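Local coordinates for glutamate tRNA ligase (Elizabethkingia meningoseptica, PDB 6BRL), which probably attaches glutamate to its cognate tRNA in an ATP-dependent reaction, as a class I aminoacyl-tRNA synthetase, at residues 10-15 with 222-227; 445-450 with 494-499. All coordinates share one frame; numbering follows the deposited sequence.

Contact 1 (10-15 with 222-227); sequences EKVRVR and KITHVI. With GLU (glutamic acid), chain B.
Arg-15 reaches across Ile-223 and Val-226 to a bound glutamic acid, and its course can be followed atom by atom. CB lies 4.0 Å from CD1 of Ile-223. With chi1 at 76° the chain leaves between the backbone N and the carbonyl carbon, and a second bend at chi2 brings CD onto the isoleucine, 3.7 Å from its CG2. NE passes Val-226 CG2 and forms a salt bridge with Asp-218 of helix 210-220, which helps to fix the rotation of the guanidinium. CG1 of Val-226 covers one face of that group, offset toward its rim. The two terminal nitrogens then take one carboxylate oxygen each: NH1 donates to OE2 of the glutamic acid at 2.9 Å and NH2 to OE1 at 3.0 Å, both nearly straight, an end-on pairing that would match the ligand's side-chain charge.

Strand residues 13-15 and 225-227 run roughly parallel, their directions 28° apart, as expected in the Rossmann-type catalytic domain of class I synthetases, but direct pairing is confined to one end. There Thr-224 serves as a two-way link. Its N gives a bond to Arg-13 O (2.9 Å), in the carbonyl plane and on a lone pair, while its OG1 receives Arg-13 N at 3.0 Å. The same hydroxyl pairs with ND1 of His-225 in the plane of the imidazole. Farther along, where the strands separate, a water bridges Arg-15 N, His-225 O and Ile-227 N. At the opposite end, ahead of the strands, a second water donates to Lys-11 O and Lys-222 O.

Contact 2 (445-450 with 494-499); sequences LDFKAE and IGKEET. With EDO (1,2-ethanediol), chain E.
Phe-447 lays one face of its ring over the start of helix 496-510, where Lys-496 is its main partner in 494-499; Met-491, Ile-452 and Ile-442 also touch the phenylalanine. CB of the lysine stands 3.8 Å from the ring centroid and only 8° off the normal, a CH-pi contact, while its CA sits above the same face nearer the rim. From there the lysine runs straight, CG anti to the backbone N and chi2 likewise extended, until a turn at chi3 (-60°) brings CE over the rim of the same face, 3.6 Å from Phe-447 CD2. The bend carries NZ past the aromatic group to Leu-445 O. The 2.5 Å separation of NZ and Leu-445 O is shorter than a normal hydrogen bond and its exact length is doubtful; NZ also donates to Ser-443 O.

The loop joins helices 431-442 and 449-463 in the all-helical anticodon-binding domain, and Phe-447 is the centre of an inverse gamma turn closed by Lys-448 N and Asp-446 O. On the facing side, Gly-495 both leaves helix 487-494, with positive phi, and caps the helix that follows. Its carbonyl accepts from Thr-499 N and from Thr-499 OG1, the latter at 2.8 Å and from above the carbonyl plane. Thr-499 turns OG1 anti to its carbonyl carbon (chi1 -69°), which places this oxygen at the edge of the phenylalanine ring, 3.8 Å from CE1. A 1,2-ethanediol, probably from the crystallisation liquor, takes up the first two amides of the helix: Lys-496 N meets O1 and Glu-497 N meets O2, each at 3.0 Å.

From the N terminus, the chain enters contact 1 almost at once; 206 residues, helices 26-41 and 210-220 among them, separate 10-15 from 222-227. That long loop closes within the catalytic domain and ties together two strands that each give an arginine to the glutamate pocket. The chain then runs on into the helical anticodon-binding region, where contact 2 closes a much shorter loop of 43 residues, mostly helical, near the C terminus. The two loops stand in series, neither nested nor crossed. Their centres are 63 Å apart, on opposite sides of the chain's centre, so contact 1 belongs to the catalytic part and contact 2, farther from the centre, to the anticodon-binding part.

Contact 1 (10-15 with 222-227)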
ATOM      1  N   GLU A  10      -8.947 -30.952  -1.565  1.00 86.82           N
ATOM      2  CA  GLU A  10      -7.905 -30.062  -1.055  1.00 85.35           C
ATOM      3  C   GLU A  10      -8.397 -28.617  -0.976  1.00 80.20           C
ATOM      4  O   GLU A  10      -8.484 -27.937  -1.999  1.00 82.57           O
ATOM      5  CB  GLU A  10      -6.655 -30.136  -1.937  1.00 86.34           C
ATOM      6  N   LYS A  11      -8.716 -28.146   0.231  1.00 67.66           N
ATOM      7  CA  LYS A  11      -9.163 -26.766   0.411  1.00 50.68           C
ATOM      8  C   LYS A  11      -8.014 -25.802   0.141  1.00 36.86           C
ATOM      9  O   LYS A  11      -6.903 -25.999   0.638  1.00 33.67           O
ATOM     10  CB  LYS A  11      -9.695 -26.563   1.826  1.00 56.30           C
ATOM     11  CG  LYS A  11     -10.391 -25.217   2.052  1.00 56.85           C
ATOM     12  CD  LYS A  11     -10.859 -25.084   3.502  1.00 61.07           C
ATOM     13  CE  LYS A  11      -9.787 -25.603   4.477  1.00 64.76           C
ATOM     14  NZ  LYS A  11     -10.009 -25.200   5.924  1.00 62.68           N
ATOM     15  N   VAL A  12      -8.271 -24.764  -0.661  1.00 34.16           N
ATOM     16  CA  VAL A  12      -7.225 -23.791  -0.965  1.00 29.06           C
ATOM     17  C   VAL A  12      -6.796 -23.083   0.312  1.00 31.00           C
ATOM     18  O   VAL A  12      -7.643 -22.620   1.089  1.00 26.17           O
ATOM     19  CB  VAL A  12      -7.727 -22.773  -2.006  1.00 28.15           C
ATOM     20  CG1 VAL A  12      -6.791 -21.550  -2.030  1.00 26.04           C
ATOM     21  CG2 VAL A  12      -7.784 -23.411  -3.350  1.00 36.85           C
ATOM     22  N   ARG A  13      -5.478 -22.981   0.533  1.00 21.82           N
ATOM     23  CA  ARG A  13      -4.952 -22.264   1.693  1.00 24.96           C
ATOM     24  C   ARG A  13      -3.737 -21.446   1.264  1.00 27.36           C
ATOM     25  O   ARG A  13      -2.790 -21.999   0.685  1.00 23.33           O
ATOM     26  CB  ARG A  13      -4.591 -23.251   2.822  1.00 27.63           C
ATOM     27  CG  ARG A  13      -5.818 -23.917   3.490  1.00 28.33           C
ATOM     28  CD  ARG A  13      -5.464 -24.969   4.616  1.00 26.58           C
ATOM     29  NE  ARG A  13      -4.501 -24.465   5.621  1.00 25.61           N
ATOM     30  CZ  ARG A  13      -4.833 -23.704   6.667  1.00 29.78           C
ATOM     31  NH1 ARG A  13      -6.093 -23.324   6.833  1.00 31.84           N
ATOM     32  NH2 ARG A  13      -3.907 -23.276   7.528  1.00 25.35           N
ATOM     33  N   VAL A  14      -3.766 -20.126   1.520  1.00 24.15           N
ATOM     34  CA  VAL A  14      -2.666 -19.224   1.168  1.00 17.04           C
ATOM     35  C   VAL A  14      -2.212 -18.493   2.433  1.00 21.00           C
ATOM     36  O   VAL A  14      -2.968 -18.357   3.388  1.00 28.62           O
ATOM     37  CB  VAL A  14      -3.069 -18.197   0.079  1.00 26.18           C
ATOM     38  CG1 VAL A  14      -3.602 -18.911  -1.189  1.00 26.51           C
ATOM     39  CG2 VAL A  14      -4.099 -17.247   0.609  1.00 30.04           C
ATOM     40  N   ARG A  15      -0.976 -18.006   2.426  1.00 22.61           N
ATOM     41  CA  ARG A  15      -0.457 -17.262   3.579  1.00 21.98           C
ATOM     42  C   ARG A  15       0.326 -16.049   3.106  1.00 23.18           C
ATOM     43  O   ARG A  15       1.152 -16.152   2.195  1.00 22.98           O
ATOM     44  CB  ARG A  15       0.441 -18.116   4.488  1.00 18.30           C
ATOM     45  CG  ARG A  15       1.878 -18.415   3.998  1.00 25.11           C
ATOM     46  CD  ARG A  15       1.973 -19.226   2.677  1.00 28.19           C
ATOM     47  NE  ARG A  15       3.368 -19.581   2.392  1.00 27.73           N
ATOM     48  CZ  ARG A  15       4.258 -18.718   1.895  1.00 29.52           C
ATOM     49  NH1 ARG A  15       3.890 -17.451   1.609  1.00 23.48           N
ATOM     50  NH2 ARG A  15       5.521 -19.100   1.693  1.00 21.26           N
ATOM     51  N   LYS A 222      -0.505 -26.762   5.731  1.00 26.89           N
ATOM     52  CA  LYS A 222      -1.299 -27.254   4.599  1.00 22.68           C
ATOM     53  C   LYS A 222      -1.510 -26.175   3.528  1.00 31.18           C
ATOM     54  O   LYS A 222      -2.596 -26.045   2.951  1.00 27.86           O
ATOM     55  CB  LYS A 222      -2.621 -27.824   5.104  1.00 25.72           C
ATOM     56  CG  LYS A 222      -2.307 -28.822   6.257  1.00 39.06           C
ATOM     57  CD  LYS A 222      -3.286 -29.960   6.358  1.00 53.79           C
ATOM     58  CE  LYS A 222      -2.714 -31.091   7.217  1.00 52.90           C
ATOM     59  NZ  LYS A 222      -2.035 -32.094   6.347  1.00 54.47           N
ATOM     60  N   ILE A 223      -0.461 -25.395   3.252  1.00 26.29           N
ATOM     61  CA  ILE A 223      -0.554 -24.361   2.225  1.00 21.28           C
ATOM     62  C   ILE A 223      -0.619 -25.017   0.854  1.00 24.77           C
ATOM     63  O   ILE A 223       0.197 -25.885   0.536  1.00 27.34           O
ATOM     64  CB  ILE A 223       0.653 -23.421   2.336  1.00 23.76           C
ATOM     65  CG1 ILE A 223       0.644 -22.793   3.723  1.00 23.70           C
ATOM     66  CG2 ILE A 223       0.669 -22.406   1.182  1.00 26.17           C
ATOM     67  CD1 ILE A 223      -0.633 -21.963   3.990  1.00 22.95           C
ATOM     68  N   THR A 224      -1.577 -24.601   0.022  1.00 23.64           N
ATOM     69  CA  THR A 224      -1.669 -25.130  -1.340  1.00 23.41           C
ATOM     70  C   THR A 224      -1.081 -24.210  -2.404  1.00 26.62           C
ATOM     71  O   THR A 224      -0.575 -24.708  -3.412  1.00 22.53           O
ATOM     72  CB  THR A 224      -3.123 -25.421  -1.701  1.00 29.10           C
ATOM     73  OG1 THR A 224      -3.855 -24.191  -1.654  1.00 25.64           O
ATOM     74  CG2 THR A 224      -3.705 -26.416  -0.695  1.00 29.40           C
ATOM     75  N   HIS A 225      -1.082 -22.891  -2.197  1.00 22.73           N
ATOM     76  CA  HIS A 225      -0.584 -21.949  -3.193  1.00 21.90           C
ATOM     77  C   HIS A 225       0.262 -20.882  -2.503  1.00 25.16           C
ATOM     78  O   HIS A 225      -0.227 -20.184  -1.604  1.00 27.41           O
ATOM     79  CB  HIS A 225      -1.754 -21.298  -3.956  1.00 20.72           C
ATOM     80  CG  HIS A 225      -2.576 -22.270  -4.758  1.00 24.42           C
ATOM     81  ND1 HIS A 225      -3.474 -23.140  -4.179  1.00 27.87           N
ATOM     82  CD2 HIS A 225      -2.651 -22.491  -6.095  1.00 29.72           C
ATOM     83  CE1 HIS A 225      -4.063 -23.863  -5.121  1.00 31.88           C
ATOM     84  NE2 HIS A 225      -3.567 -23.501  -6.292  1.00 29.60           N
ATOM     85  N   VAL A 226       1.512 -20.747  -2.938  1.00 20.33           N
ATOM     86  CA  VAL A 226       2.452 -19.764  -2.416  1.00 22.48           C
ATOM     87  C   VAL A 226       2.497 -18.633  -3.432  1.00 32.46           C
ATOM     88  O   VAL A 226       2.939 -18.826  -4.571  1.00 26.46           O
ATOM     89  CB  VAL A 226       3.846 -20.365  -2.203  1.00 24.05           C
ATOM     90  CG1 VAL A 226       4.873 -19.286  -1.822  1.00 23.82           C
ATOM     91  CG2 VAL A 226       3.805 -21.523  -1.132  1.00 18.29           C
ATOM     92  N   ILE A 227       2.031 -17.456  -3.036  1.00 22.04           N
ATOM     93  CA  ILE A 227       2.037 -16.267  -3.899  1.00 24.13           C
ATOM     94  C   ILE A 227       3.002 -15.264  -3.275  1.00 24.79           C
ATOM     95  O   ILE A 227       2.790 -14.824  -2.140  1.00 28.24           O
ATOM     96  CB  ILE A 227       0.626 -15.672  -4.037  1.00 25.55           C
ATOM     97  CG1 ILE A 227      -0.354 -16.711  -4.585  1.00 23.80           C
ATOM     98  CG2 ILE A 227       0.623 -14.326  -4.865  1.00 29.09           C
ATOM     99  CD1 ILE A 227      -1.817 -16.310  -4.373  1.00 30.16           C
TER
HETATM  100  N   GLU B 601       9.368 -13.749   4.879  1.00 47.23           N
HETATM  101  CA  GLU B 601       9.310 -13.686   3.412  1.00 58.71           C
HETATM  102  C   GLU B 601       9.138 -12.234   2.898  1.00 62.97           C
HETATM  103  O   GLU B 601       9.205 -11.943   1.684  1.00 50.05           O
HETATM  104  CB  GLU B 601       8.175 -14.578   2.894  1.00 46.03           C
HETATM  105  CG  GLU B 601       8.312 -14.993   1.441  1.00 46.29           C
HETATM  106  CD  GLU B 601       7.314 -16.075   1.069  1.00 45.16           C
HETATM  107  OE1 GLU B 601       7.748 -17.268   0.941  1.00 44.45           O
HETATM  108  OE2 GLU B 601       6.107 -15.718   0.938  1.00 44.43           O
HETATM  109  OXT GLU B 601       8.945 -11.307   3.709  1.00 52.17           O
HETATM  110  O   HOH W   1      -5.020 -27.593   2.362  1.00 34.06           O
HETATM  111  O   HOH W   2       0.390 -17.605  -0.395  1.00 30.42           O

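Contact 2 (445-450 with 494-499)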
ATOM      1  N   LEU A 445     -35.786  39.227  -0.485  1.00 43.26           N
ATOM      2  CA  LEU A 445     -36.106  37.974  -1.145  1.00 46.78           C
ATOM      3  C   LEU A 445     -36.337  36.853  -0.142  1.00 49.36           C
ATOM      4  O   LEU A 445     -35.790  36.850   0.963  1.00 46.66           O
ATOM      5  CB  LEU A 445     -34.977  37.558  -2.094  1.00 46.25           C
ATOM      6  CG  LEU A 445     -34.586  38.537  -3.199  1.00 45.14           C
ATOM      7  CD1 LEU A 445     -33.561  37.901  -4.098  1.00 42.90           C
ATOM      8  CD2 LEU A 445     -35.809  38.941  -4.003  1.00 51.56           C
ATOM      9  N   ASP A 446     -37.156  35.884  -0.551  1.00 57.60           N
ATOM     10  CA  ASP A 446     -37.006  34.516  -0.057  1.00 57.40           C
ATOM     11  C   ASP A 446     -35.663  33.989  -0.558  1.00 48.90           C
ATOM     12  O   ASP A 446     -35.494  33.742  -1.758  1.00 48.39           O
ATOM     13  CB  ASP A 446     -38.163  33.641  -0.536  1.00 63.50           C
ATOM     14  CG  ASP A 446     -38.137  32.250   0.069  1.00 68.75           C
ATOM     15  OD1 ASP A 446     -37.378  32.045   1.043  1.00 65.86           O
ATOM     16  OD2 ASP A 446     -38.868  31.362  -0.433  1.00 74.40           O
ATOM     17  N   PHE A 447     -34.710  33.813   0.357  1.00 43.13           N
ATOM     18  CA  PHE A 447     -33.291  33.736  -0.016  1.00 44.56           C
ATOM     19  C   PHE A 447     -32.917  32.317  -0.467  1.00 45.83           C
ATOM     20  O   PHE A 447     -32.096  31.611   0.126  1.00 48.12           O
ATOM     21  CB  PHE A 447     -32.418  34.234   1.131  1.00 38.67           C
ATOM     22  CG  PHE A 447     -31.172  34.931   0.663  1.00 46.39           C
ATOM     23  CD1 PHE A 447     -29.920  34.374   0.878  1.00 41.53           C
ATOM     24  CD2 PHE A 447     -31.255  36.133  -0.023  1.00 44.06           C
ATOM     25  CE1 PHE A 447     -28.767  35.014   0.440  1.00 39.97           C
ATOM     26  CE2 PHE A 447     -30.112  36.776  -0.473  1.00 42.08           C
ATOM     27  CZ  PHE A 447     -28.860  36.210  -0.240  1.00 43.68           C
ATOM     28  N   LYS A 448     -33.514  31.922  -1.588  1.00 50.48           N
ATOM     29  CA  LYS A 448     -33.249  30.645  -2.231  1.00 48.88           C
ATOM     30  C   LYS A 448     -32.470  30.877  -3.516  1.00 45.52           C
ATOM     31  O   LYS A 448     -32.626  31.913  -4.169  1.00 40.87           O
ATOM     32  CB  LYS A 448     -34.555  29.907  -2.547  1.00 44.26           C
ATOM     33  CG  LYS A 448     -35.420  29.657  -1.320  1.00 55.05           C
ATOM     34  CD  LYS A 448     -34.726  28.725  -0.331  1.00 64.23           C
ATOM     35  CE  LYS A 448     -35.677  28.254   0.769  1.00 68.43           C
ATOM     36  NZ  LYS A 448     -35.648  29.141   1.971  1.00 69.54           N
ATOM     37  N   ALA A 449     -31.664  29.883  -3.895  1.00 42.81           N
ATOM     38  CA  ALA A 449     -30.759  30.057  -5.029  1.00 40.62           C
ATOM     39  C   ALA A 449     -31.503  30.504  -6.284  1.00 39.40           C
ATOM     40  O   ALA A 449     -31.120  31.490  -6.914  1.00 35.16           O
ATOM     41  CB  ALA A 449     -29.973  28.768  -5.301  1.00 37.32           C
ATOM     42  N   GLU A 450     -32.577  29.795  -6.664  1.00 35.66           N
ATOM     43  CA  GLU A 450     -33.227  30.118  -7.932  1.00 42.99           C
ATOM     44  C   GLU A 450     -33.924  31.478  -7.880  1.00 47.27           C
ATOM     45  O   GLU A 450     -33.955  32.201  -8.886  1.00 40.95           O
ATOM     46  CB  GLU A 450     -34.210  29.003  -8.321  1.00 52.87           C
ATOM     47  N   ILE A 494     -24.419  30.822   2.548  1.00 35.44           N
ATOM     48  CA  ILE A 494     -23.923  31.712   3.599  1.00 31.03           C
ATOM     49  C   ILE A 494     -25.027  32.587   4.178  1.00 33.38           C
ATOM     50  O   ILE A 494     -24.868  33.086   5.294  1.00 39.44           O
ATOM     51  CB  ILE A 494     -22.745  32.596   3.152  1.00 29.65           C
ATOM     52  CG1 ILE A 494     -23.209  33.635   2.137  1.00 28.51           C
ATOM     53  CG2 ILE A 494     -21.633  31.738   2.618  1.00 30.93           C
ATOM     54  CD1 ILE A 494     -22.106  34.493   1.597  1.00 35.68           C
ATOM     55  N   GLY A 495     -26.146  32.775   3.481  1.00 32.52           N
ATOM     56  CA  GLY A 495     -27.274  33.476   4.061  1.00 37.89           C
ATOM     57  C   GLY A 495     -27.339  34.953   3.665  1.00 36.44           C
ATOM     58  O   GLY A 495     -26.355  35.565   3.238  1.00 32.43           O
ATOM     59  N   LYS A 496     -28.538  35.518   3.804  1.00 33.74           N
ATOM     60  CA  LYS A 496     -28.771  36.900   3.395  1.00 36.89           C
ATOM     61  C   LYS A 496     -27.851  37.852   4.140  1.00 37.25           C
ATOM     62  O   LYS A 496     -27.194  38.702   3.526  1.00 35.06           O
ATOM     63  CB  LYS A 496     -30.242  37.280   3.614  1.00 36.87           C
ATOM     64  CG  LYS A 496     -30.602  38.778   3.334  1.00 38.10           C
ATOM     65  CD  LYS A 496     -32.138  39.063   3.432  1.00 40.90           C
ATOM     66  CE  LYS A 496     -32.936  38.213   2.402  1.00 51.43           C
ATOM     67  NZ  LYS A 496     -34.462  38.379   2.380  1.00 48.43           N
ATOM     68  N   GLU A 497     -27.773  37.719   5.468  1.00 41.87           N
ATOM     69  CA  GLU A 497     -27.025  38.697   6.260  1.00 47.60           C
ATOM     70  C   GLU A 497     -25.539  38.669   5.917  1.00 42.73           C
ATOM     71  O   GLU A 497     -24.917  39.718   5.692  1.00 40.15           O
ATOM     72  CB  GLU A 497     -27.241  38.440   7.748  1.00 49.96           C
ATOM     73  CG  GLU A 497     -26.502  39.395   8.660  1.00 57.25           C
ATOM     74  CD  GLU A 497     -26.764  39.099  10.136  1.00 69.28           C
ATOM     75  OE1 GLU A 497     -27.927  38.811  10.493  1.00 71.13           O
ATOM     76  OE2 GLU A 497     -25.808  39.130  10.940  1.00 73.60           O
ATOM     77  N   GLU A 498     -24.955  37.470   5.863  1.00 35.77           N
ATOM     78  CA  GLU A 498     -23.539  37.336   5.515  1.00 35.16           C
ATOM     79  C   GLU A 498     -23.261  37.810   4.097  1.00 31.15           C
ATOM     80  O   GLU A 498     -22.208  38.409   3.840  1.00 30.53           O
ATOM     81  CB  GLU A 498     -23.081  35.888   5.684  1.00 35.53           C
ATOM     82  CG  GLU A 498     -21.586  35.692   5.434  1.00 41.04           C
ATOM     83  CD  GLU A 498     -20.719  36.545   6.353  1.00 45.03           C
ATOM     84  OE1 GLU A 498     -21.172  36.860   7.478  1.00 46.71           O
ATOM     85  OE2 GLU A 498     -19.586  36.892   5.956  1.00 37.13           O
ATOM     86  N   THR A 499     -24.193  37.549   3.163  1.00 33.26           N
ATOM     87  CA  THR A 499     -24.030  38.001   1.781  1.00 30.90           C
ATOM     88  C   THR A 499     -23.932  39.523   1.708  1.00 32.39           C
ATOM     89  O   THR A 499     -22.994  40.068   1.111  1.00 33.18           O
ATOM     90  CB  THR A 499     -25.192  37.536   0.897  1.00 33.42           C
ATOM     91  OG1 THR A 499     -25.172  36.108   0.705  1.00 30.64           O
ATOM     92  CG2 THR A 499     -25.086  38.207  -0.451  1.00 27.51           C
TER
HETATM   93  C1  EDO E 604     -30.836  33.620   6.303  1.00 52.99           C
HETATM   94  O1  EDO E 604     -30.791  33.850   4.882  1.00 48.90           O
HETATM   95  C2  EDO E 604     -29.519  34.085   6.929  1.00 60.23           C
HETATM   96  O2  EDO E 604     -29.349  35.511   6.777  1.00 59.57           O